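Local structure of putative sugar phosphate isomerase (Acidithiobacillus ferrooxidans, 3L2H) at residues 63-66 with 67-70; 25-28 with 29-32; 88-91 with 92-96. The protein is a putative sugar phosphate isomerase of the cupin superfamily that probably binds a metal ion within its beta barrel. All blocks are in the same frame, centred on the assembly; numbering follows the deposited sequence.

Contact 1: 63-66 with 67-70. With EDO (1,2-ethanediol), chain N.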
loop_
_atom_site.group_PDB
_atom_site.type_symbol
_atom_site.label_atom_id
_atom_site.label_comp_id
_atom_site.label_asym_id
_atom_site.label_seq_id
_atom_site.Cartn_x
_atom_site.Cartn_y
_atom_site.Cartn_z
ATOM N N HIS B 63 10.115 -1.584 -23.228
ATOM C CA HIS B 63 9.044 -1.870 -22.283
ATOM C C HIS B 63 8.411 -0.628 -21.637
ATOM O O HIS B 63 8.968 0.475 -21.647
ATOM C CB HIS B 63 9.572 -2.815 -21.183
ATOM C CG HIS B 63 10.520 -2.149 -20.242
ATOM N ND1 HIS B 63 11.885 -2.163 -20.422
ATOM C CD2 HIS B 63 10.293 -1.333 -19.178
ATOM C CE1 HIS B 63 12.464 -1.459 -19.464
ATOM N NE2 HIS B 63 11.518 -0.908 -18.718
ATOM N N LEU B 64 7.237 -0.860 -21.047
ATOM C CA LEU B 64 6.445 0.157 -20.375
ATOM C C LEU B 64 5.930 -0.427 -19.078
ATOM O O LEU B 64 5.266 -1.471 -19.082
ATOM C CB LEU B 64 5.243 0.544 -21.240
ATOM C CG LEU B 64 4.295 1.579 -20.643
ATOM C CD1 LEU B 64 4.937 2.961 -20.567
ATOM C CD2 LEU B 64 3.032 1.650 -21.488
ATOM N N HIS B 65 6.231 0.230 -17.963
ATOM C CA HIS B 65 5.676 -0.149 -16.658
ATOM C C HIS B 65 4.364 0.595 -16.382
ATOM O O HIS B 65 4.239 1.785 -16.636
ATOM C CB HIS B 65 6.621 0.234 -15.520
ATOM C CG HIS B 65 7.859 -0.588 -15.427
ATOM N ND1 HIS B 65 7.916 -1.739 -14.682
ATOM C CD2 HIS B 65 9.112 -0.377 -15.896
ATOM C CE1 HIS B 65 9.136 -2.248 -14.764
ATOM N NE2 HIS B 65 9.880 -1.443 -15.493
ATOM N N HIS B 66 3.420 -0.093 -15.788
ATOM C CA HIS B 66 2.165 0.517 -15.420
ATOM C C HIS B 66 2.138 1.040 -13.974
ATOM O O HIS B 66 1.315 1.901 -13.680
ATOM C CB HIS B 66 1.021 -0.508 -15.573
ATOM C CG HIS B 66 0.722 -0.883 -16.985
ATOM N ND1 HIS B 66 -0.563 -1.079 -17.442
ATOM C CD2 HIS B 66 1.540 -1.098 -18.047
ATOM C CE1 HIS B 66 -0.516 -1.400 -18.721
ATOM N NE2 HIS B 66 0.747 -1.415 -19.112
ATOM N N TYR B 67 2.966 0.486 -13.084
ATOM C CA TYR B 67 2.968 0.865 -11.659
ATOM C C TYR B 67 4.337 1.239 -11.098
ATOM O O TYR B 67 4.426 2.112 -10.219
ATOM C CB TYR B 67 2.376 -0.289 -10.793
ATOM C CG TYR B 67 0.893 -0.412 -10.961
ATOM C CD1 TYR B 67 0.025 0.367 -10.205
ATOM C CD2 TYR B 67 0.356 -1.245 -11.919
ATOM C CE1 TYR B 67 -1.351 0.286 -10.409
ATOM C CE2 TYR B 67 -1.041 -1.342 -12.140
ATOM C CZ TYR B 67 -1.874 -0.596 -11.381
ATOM O OH TYR B 67 -3.238 -0.648 -11.566
ATOM N N GLU B 68 5.392 0.573 -11.525
ATOM C CA GLU B 68 6.736 0.921 -11.047
ATOM C C GLU B 68 7.387 2.056 -11.851
ATOM O O GLU B 68 7.448 1.999 -13.087
ATOM C CB GLU B 68 7.684 -0.277 -11.074
ATOM C CG GLU B 68 7.425 -1.386 -10.041
ATOM C CD GLU B 68 8.436 -2.519 -10.097
ATOM O OE1 GLU B 68 9.306 -2.521 -11.001
ATOM O OE2 GLU B 68 8.406 -3.431 -9.207
ATOM N N GLU B 69 7.845 3.099 -11.150
ATOM C CA GLU B 69 8.682 4.120 -11.758
ATOM C C GLU B 69 10.104 3.600 -11.990
ATOM O O GLU B 69 10.575 2.697 -11.301
ATOM C CB GLU B 69 8.705 5.386 -10.866
ATOM C CG GLU B 69 7.331 6.060 -10.916
ATOM C CD GLU B 69 7.263 7.347 -10.155
ATOM O OE1 GLU B 69 8.120 7.537 -9.280
ATOM O OE2 GLU B 69 6.332 8.139 -10.436
ATOM N N GLU B 70 10.798 4.194 -12.959
ATOM C CA GLU B 70 12.141 3.782 -13.321
ATOM C C GLU B 70 12.877 5.052 -13.753
ATOM O O GLU B 70 12.237 5.958 -14.279
ATOM C CB GLU B 70 12.045 2.788 -14.490
ATOM C CG GLU B 70 13.283 2.255 -14.994
ATOM C CD GLU B 70 13.062 1.067 -15.942
ATOM O OE1 GLU B 70 12.071 1.006 -16.740
ATOM O OE2 GLU B 70 13.908 0.190 -15.843
HETATM C C1 EDO N . 16.603 -0.256 -17.873
HETATM O O1 EDO N . 15.174 -0.470 -17.860
HETATM C C2 EDO N . 16.936 1.072 -18.507
HETATM O O2 EDO N . 16.812 0.915 -19.938
HETATM O O HOH W 1 12.561 -2.121 -15.689
#
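Glu70 OE2 is gripped by two donors: a water that also bonds His65 NE2, and a 1,2-ethanediol, probably from the crystallisation liquor. The bond from O1 of the diol to Glu70 OE2 is very short, 2.5 Å. The water donates to Glu70 OE2 over 2.7 Å and ties the carboxylate to the edge of the His65 ring. The other oxygen faces His63: the bond from His63 NE2 to Glu70 OE1 is 2.8 Å long and nearly straight, 171° at the hydrogen. It uses the syn lone pair of OE1 and lies in the plane of the imidazole. The two side chains come from opposite directions, with ring and carboxylate planes 40° apart. In His63, CG sits between the backbone N and the carbonyl carbon (chi1 71°), which turns the ring back toward Glu70. His63 ND1 is held by Glu61 O.

His63, His65 and Glu70 follow the HxH...E spacing of the first cupin motif, whose side chains commonly bind a metal. The spacing is consistent with a protein that binds a metal ion. The diol also bonds His105 NE2 and Ser59 OG, so it lies at the pocket these groups line.

The His65 ring stands nearly upright to the Glu70 carboxylate, and His65 CD2 comes edge-on to Glu70 OE1 at 3.4 Å. Were Glu70 an alanine, His63 NE2 would probably lose its acceptor, and the water its link to the carboxylate. His65 ND1 is bonded to Asp127. On the side of Glu68, His65 CB touches Glu68 O at 3.1 Å. The Glu68 carboxylate turns to Leu124 N and Arg140. The Tyr67 ring lies with one face over His66 O, while Tyr67 OH bonds Asn142 of the third subunit.

Contact 2: 25-28 with 29-32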
loop_
_atom_site.group_PDB
_atom_site.type_symbol
_atom_site.label_atom_id
_atom_site.label_comp_id
_atom_site.label_asym_id
_atom_site.label_seq_id
_atom_site.Cartn_x
_atom_site.Cartn_y
_atom_site.Cartn_z
ATOM N N PHE B 25 15.145 -11.838 -20.836
ATOM C CA PHE B 25 14.615 -13.094 -21.438
ATOM C C PHE B 25 13.870 -12.895 -22.774
ATOM O O PHE B 25 13.678 -13.870 -23.531
ATOM C CB PHE B 25 13.740 -13.879 -20.456
ATOM C CG PHE B 25 12.310 -13.394 -20.368
ATOM C CD1 PHE B 25 12.000 -12.215 -19.732
ATOM C CD2 PHE B 25 11.281 -14.132 -20.912
ATOM C CE1 PHE B 25 10.668 -11.778 -19.622
ATOM C CE2 PHE B 25 9.950 -13.665 -20.824
ATOM C CZ PHE B 25 9.664 -12.511 -20.136
ATOM N N LEU B 26 13.532 -11.640 -23.090
ATOM C CA LEU B 26 12.872 -11.292 -24.342
ATOM C C LEU B 26 13.792 -10.616 -25.342
ATOM O O LEU B 26 13.342 -10.317 -26.467
ATOM C CB LEU B 26 11.606 -10.441 -24.071
ATOM C CG LEU B 26 10.417 -11.182 -23.415
ATOM C CD1 LEU B 26 9.213 -10.237 -23.035
ATOM C CD2 LEU B 26 9.931 -12.342 -24.308
ATOM N N ASN B 27 15.068 -10.427 -25.000
ATOM C CA ASN B 27 15.999 -9.722 -25.919
ATOM C C ASN B 27 17.420 -10.214 -25.710
ATOM O O ASN B 27 18.071 -9.846 -24.711
ATOM C CB ASN B 27 15.925 -8.193 -25.760
ATOM C CG ASN B 27 16.774 -7.467 -26.771
ATOM O OD1 ASN B 27 17.498 -8.093 -27.558
ATOM N ND2 ASN B 27 16.740 -6.137 -26.728
ATOM N N PRO B 28 17.915 -11.038 -26.634
ATOM C CA PRO B 28 19.249 -11.578 -26.441
ATOM C C PRO B 28 20.345 -10.536 -26.615
ATOM O O PRO B 28 21.476 -10.779 -26.217
ATOM C CB PRO B 28 19.342 -12.695 -27.520
ATOM C CG PRO B 28 18.383 -12.345 -28.510
ATOM C CD PRO B 28 17.258 -11.640 -27.814
ATOM N N GLY B 29 20.017 -9.389 -27.211
ATOM C CA GLY B 29 20.961 -8.289 -27.302
ATOM C C GLY B 29 21.032 -7.441 -26.041
ATOM O O GLY B 29 21.951 -6.609 -25.895
ATOM N N ALA B 30 20.096 -7.652 -25.104
ATOM C CA ALA B 30 20.066 -6.844 -23.868
ATOM C C ALA B 30 20.926 -7.539 -22.803
ATOM O O ALA B 30 20.408 -8.207 -21.891
ATOM C CB ALA B 30 18.653 -6.611 -23.367
ATOM N N VAL B 31 22.233 -7.336 -22.935
ATOM C CA VAL B 31 23.241 -8.013 -22.151
ATOM C C VAL B 31 23.972 -6.934 -21.404
ATOM O O VAL B 31 24.446 -5.977 -22.000
ATOM C CB VAL B 31 24.238 -8.806 -23.038
ATOM C CG1 VAL B 31 25.300 -9.484 -22.192
ATOM C CG2 VAL B 31 23.489 -9.833 -23.878
ATOM N N ARG B 32 24.061 -7.079 -20.087
ATOM C CA ARG B 32 24.717 -6.074 -19.269
ATOM C C ARG B 32 25.373 -6.663 -18.012
ATOM O O ARG B 32 24.930 -7.696 -17.498
ATOM C CB ARG B 32 23.677 -4.992 -18.907
ATOM C CG ARG B 32 22.899 -5.198 -17.617
ATOM C CD ARG B 32 21.609 -4.330 -17.668
ATOM N NE ARG B 32 20.953 -4.231 -16.384
ATOM C CZ ARG B 32 19.834 -3.555 -16.193
ATOM N NH1 ARG B 32 19.227 -2.931 -17.213
ATOM N NH2 ARG B 32 19.320 -3.504 -14.990
#
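Asn27 OD1 accepts a hydrogen bond from Gly29 N at 2.9 Å, closing an Asx turn. Its own backbone oxygen closes a second ring: Ala30 N reaches Asn27 O at 3.0 Å, the bond of a type I beta turn from Asn27 to Ala30. One residue thus supplies both acceptors. Neither donor approaches along a lone pair. Gly29 N sits above the amide plane of Asn27, 46° out of it, and Ala30 N is likewise above the backbone carbonyl plane. With CG anti to the backbone N (chi1 -175°), the Asn27 amide turns back toward Gly29, which puts OD1 beside Gly29 N.

This side is the tight one. Asn27 ND2 lies 3.9 Å from Ala30 CB, and both residues are buried. Ala30 also packs on His24 of strand 20-24. The NH2 group bonds Glu58 OE2 and Thr60 O, so both ends of the amide are used and its rotation is fixed. Ala30, the last residue of the beta turn, is also the centre of an inverse gamma turn, with a weak bond from Val31 N to Gly29 O. The Pro28 carbonyl is closely approached as well: Val31 CG2 comes within 3.2 Å of Pro28 O. Val31 packs on His21 and Val23 of the same hairpin.

The outer side is looser. There the Pro28 ring is exposed and touches the following residue only near Gly29 N.

A buried amide accepts from Gly29 N and donates to Glu58 and Thr60. Gly29 and Glu58 also share a backbone hydrogen bond. Together these bonds tie the Asn27-Ala30 turn to the 58-60 loop.

Contact 3: 88-91 with 92-96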
loop_
_atom_site.group_PDB
_atom_site.type_symbol
_atom_site.label_atom_id
_atom_site.label_comp_id
_atom_site.label_asym_id
_atom_site.label_seq_id
_atom_site.Cartn_x
_atom_site.Cartn_y
_atom_site.Cartn_z
ATOM N N TYR B 88 16.855 9.556 -29.105
ATOM C CA TYR B 88 17.657 10.646 -28.604
ATOM C C TYR B 88 19.011 10.115 -28.196
ATOM O O TYR B 88 19.112 9.064 -27.573
ATOM C CB TYR B 88 17.067 11.304 -27.349
ATOM C CG TYR B 88 15.641 11.721 -27.485
ATOM C CD1 TYR B 88 14.632 10.802 -27.334
ATOM C CD2 TYR B 88 15.302 13.028 -27.811
ATOM C CE1 TYR B 88 13.314 11.162 -27.497
ATOM C CE2 TYR B 88 13.987 13.398 -27.968
ATOM C CZ TYR B 88 13.005 12.458 -27.795
ATOM O OH TYR B 88 11.692 12.781 -27.934
ATOM N N PRO B 89 20.038 10.892 -28.458
ATOM C CA PRO B 89 21.341 10.545 -27.967
ATOM C C PRO B 89 21.410 10.880 -26.489
ATOM O O PRO B 89 20.747 11.828 -26.042
ATOM C CB PRO B 89 22.271 11.449 -28.763
ATOM C CG PRO B 89 21.402 12.557 -29.201
ATOM C CD PRO B 89 20.053 12.088 -29.313
ATOM N N ILE B 90 22.130 10.054 -25.734
ATOM C CA ILE B 90 22.376 10.327 -24.335
ATOM C C ILE B 90 23.873 10.209 -24.069
ATOM O O ILE B 90 24.612 9.538 -24.809
ATOM C CB ILE B 90 21.551 9.423 -23.395
ATOM C CG1 ILE B 90 21.824 7.928 -23.651
ATOM C CG2 ILE B 90 20.060 9.744 -23.536
ATOM C CD1 ILE B 90 21.185 7.004 -22.559
ATOM N N ALA B 91 24.316 10.906 -23.033
ATOM C CA ALA B 91 25.704 11.064 -22.730
ATOM C C ALA B 91 25.854 11.339 -21.243
ATOM O O ALA B 91 24.861 11.592 -20.557
ATOM C CB ALA B 91 26.296 12.235 -23.592
ATOM N N PRO B 92 27.088 11.341 -20.741
ATOM C CA PRO B 92 27.336 11.485 -19.287
ATOM C C PRO B 92 26.689 12.727 -18.635
ATOM O O PRO B 92 26.703 13.842 -19.155
ATOM C CB PRO B 92 28.862 11.531 -19.167
ATOM C CG PRO B 92 29.381 10.945 -20.461
ATOM C CD PRO B 92 28.353 11.336 -21.513
ATOM N N GLY B 93 26.026 12.460 -17.520
ATOM C CA GLY B 93 25.296 13.497 -16.788
ATOM C C GLY B 93 23.849 13.636 -17.177
ATOM O O GLY B 93 23.100 14.415 -16.558
ATOM N N ASP B 94 23.429 12.949 -18.226
ATOM C CA ASP B 94 22.007 12.973 -18.621
ATOM C C ASP B 94 21.154 12.112 -17.673
ATOM O O ASP B 94 21.600 11.122 -17.124
ATOM C CB ASP B 94 21.777 12.447 -20.030
ATOM C CG ASP B 94 22.374 13.327 -21.133
ATOM O OD1 ASP B 94 22.897 14.468 -20.873
ATOM O OD2 ASP B 94 22.328 12.805 -22.295
ATOM N N PHE B 95 19.887 12.475 -17.546
ATOM C CA PHE B 95 18.969 11.789 -16.705
ATOM C C PHE B 95 17.682 11.597 -17.452
ATOM O O PHE B 95 17.172 12.553 -18.071
ATOM C CB PHE B 95 18.694 12.646 -15.477
ATOM C CG PHE B 95 17.622 12.081 -14.549
ATOM C CD1 PHE B 95 17.921 11.105 -13.626
ATOM C CD2 PHE B 95 16.301 12.514 -14.651
ATOM C CE1 PHE B 95 16.909 10.590 -12.787
ATOM C CE2 PHE B 95 15.326 12.027 -13.816
ATOM C CZ PHE B 95 15.634 11.059 -12.886
ATOM N N VAL B 96 17.123 10.394 -17.356
ATOM C CA VAL B 96 15.814 10.131 -17.905
ATOM C C VAL B 96 14.983 9.408 -16.852
ATOM O O VAL B 96 15.483 8.502 -16.155
ATOM C CB VAL B 96 15.915 9.380 -19.288
ATOM C CG1 VAL B 96 16.644 8.144 -19.176
ATOM C CG2 VAL B 96 14.522 9.095 -19.889
HETATM O O HOH W 2 21.604 13.959 -24.389
#
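The Asp94 side chain folds back over the turn, and its OD2 takes the backbone N-H of Ala91. This bond, Asp94 OD2 to Ala91 N, measures 2.8 Å with 144° at the hydrogen. The N-H arrives from above the carboxylate plane, 60° out of it. With CG anti to the carbonyl carbon and beside the backbone N (chi1 -67°), the carboxylate is brought back to Ala91 N.

Asp94 and Ala91 are joined a second time. Asp94 N donates to Ala91 O at 3.1 Å, in the plane of that carbonyl. The two bonds run in opposite senses, so backbone and side chain of Asp94 both hold Ala91.

Ile90 and Asp94 lie across each other at a slant. The meeting is at the base of Ile90: Asp94 OD2 is 3.2 Å from Ile90 CA and 3.6 Å from Ile90 CB. The rest of the isoleucine packs on Leu81 and Val74, and on Leu8 of the second subunit.

The acid has further partners. A water donates to Pro89 O at 2.8 Å and, over a very short distance, to Asp94 OD2. It links the Pro89 carbonyl to the carboxylate. Asp94 OD1 accepts from Ala11 N of the second subunit, so this charge serves the interface as well as the turn. Phe95 and Val96 pair with a strand of that same subunit.

Pro92 and Gly93 fill the two corner positions. Gly93 has a positive phi, where a CB would crowd the preceding carbonyl. This is a type II beta turn. It links strands 86-90 and 95-98, and its glycine probably opens the G(X)5P part of the second cupin motif.

How the contacts relate
The three contacts follow in series from the N terminus, and none nests in or crosses another. Contact 2 comes first. It turns the corner at 27-30 in the hairpin of strands 20-24 and 27-36, at one edge of the six-stranded sheet. Contact 1 is next, joining strand 64-65 of the four-stranded sheet to strand 70-76 of the six-stranded one. Contact 3 closes the turn from strand 86-90 of the three-stranded sheet into strand 95-98, the neighbour of 70-76. Nearest atoms of contacts 1 and 2 are about 6 Å apart. The 58-60 loop has partners in both.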